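Local coordinates for iron-regulated ABC transporter siderophore-binding protein SirA (Staphylococcus aureus subsp. aureus, PDB 3MWF) that binds the iron(III) complex of the siderophore staphyloferrin B and probably hands it to an ABC transporter for iron uptake, at residues K162-N167 / D221-V226. Residues are numbered along the deposited sequence; the frame is centred on the assembly and turned at random.
Sequences KASVVN and DHIFVV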
loop_
_atom_site.group_PDB
_atom_site.type_symbol
_atom_site.label_atom_id
_atom_site.label_comp_id
_atom_site.label_asym_id
_atom_site.label_seq_id
_atom_site.Cartn_x
_atom_site.Cartn_y
_atom_site.Cartn_z
ATOM N N LYS A 162 -18.176 7.179 -7.552
ATOM C CA LYS A 162 -17.635 7.210 -6.190
ATOM C C LYS A 162 -17.302 5.789 -5.714
ATOM O O LYS A 162 -18.055 4.831 -5.939
ATOM C CB LYS A 162 -18.605 7.904 -5.245
ATOM C CG LYS A 162 -18.646 9.393 -5.491
ATOM C CD LYS A 162 -19.686 10.071 -4.596
ATOM C CE LYS A 162 -21.040 10.155 -5.255
ATOM N NZ LYS A 162 -22.074 10.770 -4.350
ATOM N N ALA A 163 -16.159 5.669 -5.036
ATOM C CA ALA A 163 -15.686 4.366 -4.538
ATOM C C ALA A 163 -15.368 4.494 -3.055
ATOM O O ALA A 163 -15.045 5.584 -2.573
ATOM C CB ALA A 163 -14.409 3.930 -5.305
ATOM N N SER A 164 -15.494 3.384 -2.336
ATOM C CA SER A 164 -14.859 3.303 -0.992
ATOM C C SER A 164 -14.222 1.935 -0.866
ATOM O O SER A 164 -14.664 0.985 -1.511
ATOM C CB SER A 164 -15.850 3.557 0.137
ATOM O OG SER A 164 -16.856 2.554 0.227
ATOM N N VAL A 165 -13.175 1.871 -0.050
ATOM C CA VAL A 165 -12.462 0.635 0.235
ATOM C C VAL A 165 -12.674 0.377 1.725
ATOM O O VAL A 165 -12.202 1.144 2.587
ATOM C CB VAL A 165 -10.953 0.787 -0.093
ATOM C CG1 VAL A 165 -10.198 -0.521 0.270
ATOM C CG2 VAL A 165 -10.791 1.118 -1.585
ATOM N N VAL A 166 -13.441 -0.662 2.022
ATOM C CA VAL A 166 -13.851 -0.977 3.406
ATOM C C VAL A 166 -13.086 -2.212 3.828
ATOM O O VAL A 166 -13.105 -3.232 3.107
ATOM C CB VAL A 166 -15.365 -1.243 3.481
ATOM C CG1 VAL A 166 -15.786 -1.729 4.868
ATOM C CG2 VAL A 166 -16.150 0.060 3.085
ATOM N N ASN A 167 -12.436 -2.113 4.984
ATOM C CA ASN A 167 -11.589 -3.208 5.509
ATOM C C ASN A 167 -12.142 -3.678 6.832
ATOM O O ASN A 167 -12.153 -2.936 7.841
ATOM C CB ASN A 167 -10.152 -2.668 5.639
ATOM C CG ASN A 167 -9.244 -3.474 6.587
ATOM O OD1 ASN A 167 -8.479 -2.867 7.345
ATOM N ND2 ASN A 167 -9.315 -4.816 6.551
ATOM N N ASP A 221 -20.798 4.508 -5.054
ATOM C CA ASP A 221 -21.397 3.741 -6.170
ATOM C C ASP A 221 -20.868 2.303 -6.275
ATOM O O ASP A 221 -21.585 1.410 -6.724
ATOM C CB ASP A 221 -21.161 4.468 -7.475
ATOM C CG ASP A 221 -21.698 5.884 -7.437
ATOM O OD1 ASP A 221 -22.829 6.075 -6.949
ATOM O OD2 ASP A 221 -20.957 6.781 -7.854
ATOM N N HIS A 222 -19.622 2.093 -5.861
ATOM C CA HIS A 222 -19.046 0.752 -5.768
ATOM C C HIS A 222 -18.170 0.661 -4.517
ATOM O O HIS A 222 -17.407 1.596 -4.226
ATOM C CB HIS A 222 -18.191 0.456 -7.007
ATOM C CG HIS A 222 -17.922 -1.003 -7.195
ATOM N ND1 HIS A 222 -18.640 -1.783 -8.082
ATOM C CD2 HIS A 222 -17.068 -1.838 -6.558
ATOM C CE1 HIS A 222 -18.238 -3.041 -7.978
ATOM N NE2 HIS A 222 -17.277 -3.100 -7.065
ATOM N N ILE A 223 -18.242 -0.481 -3.836
ATOM C CA ILE A 223 -17.495 -0.677 -2.588
ATOM C C ILE A 223 -16.604 -1.891 -2.732
ATOM O O ILE A 223 -17.043 -2.939 -3.204
ATOM C CB ILE A 223 -18.455 -0.816 -1.370
ATOM C CG1 ILE A 223 -19.175 0.516 -1.095
ATOM C CG2 ILE A 223 -17.701 -1.344 -0.104
ATOM C CD1 ILE A 223 -20.244 0.432 0.021
ATOM N N PHE A 224 -15.343 -1.735 -2.333
ATOM C CA PHE A 224 -14.353 -2.788 -2.432
ATOM C C PHE A 224 -14.090 -3.260 -1.032
ATOM O O PHE A 224 -13.673 -2.464 -0.183
ATOM C CB PHE A 224 -13.093 -2.190 -3.067
ATOM C CG PHE A 224 -13.324 -1.691 -4.463
ATOM C CD1 PHE A 224 -13.341 -2.599 -5.529
ATOM C CD2 PHE A 224 -13.603 -0.338 -4.720
ATOM C CE1 PHE A 224 -13.584 -2.167 -6.816
ATOM C CE2 PHE A 224 -13.835 0.121 -6.018
ATOM C CZ PHE A 224 -13.826 -0.806 -7.081
ATOM N N VAL A 225 -14.352 -4.539 -0.770
ATOM C CA VAL A 225 -14.215 -5.060 0.596
ATOM C C VAL A 225 -12.938 -5.889 0.775
ATOM O O VAL A 225 -12.723 -6.850 0.035
ATOM C CB VAL A 225 -15.451 -5.906 0.973
ATOM C CG1 VAL A 225 -15.270 -6.592 2.322
ATOM C CG2 VAL A 225 -16.695 -5.032 1.011
ATOM N N VAL A 226 -12.137 -5.543 1.782
ATOM C CA VAL A 226 -10.877 -6.260 2.085
ATOM C C VAL A 226 -10.954 -6.825 3.489
ATOM O O VAL A 226 -11.185 -6.087 4.452
ATOM C CB VAL A 226 -9.643 -5.324 1.995
ATOM C CG1 VAL A 226 -8.348 -6.117 2.213
ATOM C CG2 VAL A 226 -9.571 -4.588 0.673
#
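Ser164 and Val166 of strand 163-168 bond through their backbones to His222, Phe224 and Val226 of strand 222-227. The two are parallel, adjacent strands in the sheet of the C-terminal lobe of this periplasmic-binding-protein fold. The tight part runs from Phe224 to Val226. Phe224 N donates to Ser164 O at 2.9 Å, Phe224 O accepts from Val166 N, and Val226 N reaches Val166 O at 2.8 Å.

On the face carrying Ala163, Val165 and Phe224, the phenyl ring turns its edge to Ala163, with CE2 3.9 Å from Ala163 CB. His222 CD2 lies over one ring face, displaced toward the rim. Leu185 of helix 179-187 packs on Ala163, Val165 and Phe224. On the reverse face, the side chains of Ile223 and Val166 cross at a slant, CG2 to CG2 3.8 Å. Ser164 OG touches Ile223 CG1 and hydrogen-bonds Met218 O.

The start is looser, and Lys162 and Asp221 are partly exposed. Lys162 O takes His222 N at 3.2 Å and a weak bond from Asp221 N. The firm bond there is Lys162 N to Asp221 OD2, 2.8 Å, on the anti side and tilted 31° out of the carboxylate plane.

The other end is buried. The Asn167 side chain is about 6 Å from the bound siderophore. Asn167 OD1 accepts from Arg169, a pocket residue. With CG anti to the backbone N (chi1 160°), Asn167 ND2 bonds Ser228 O and, at 3.1 Å, Val226 O. That oxygen lies in the Asn167 amide plane, while ND2 sits above the Val226 carbonyl plane, 48° out of it.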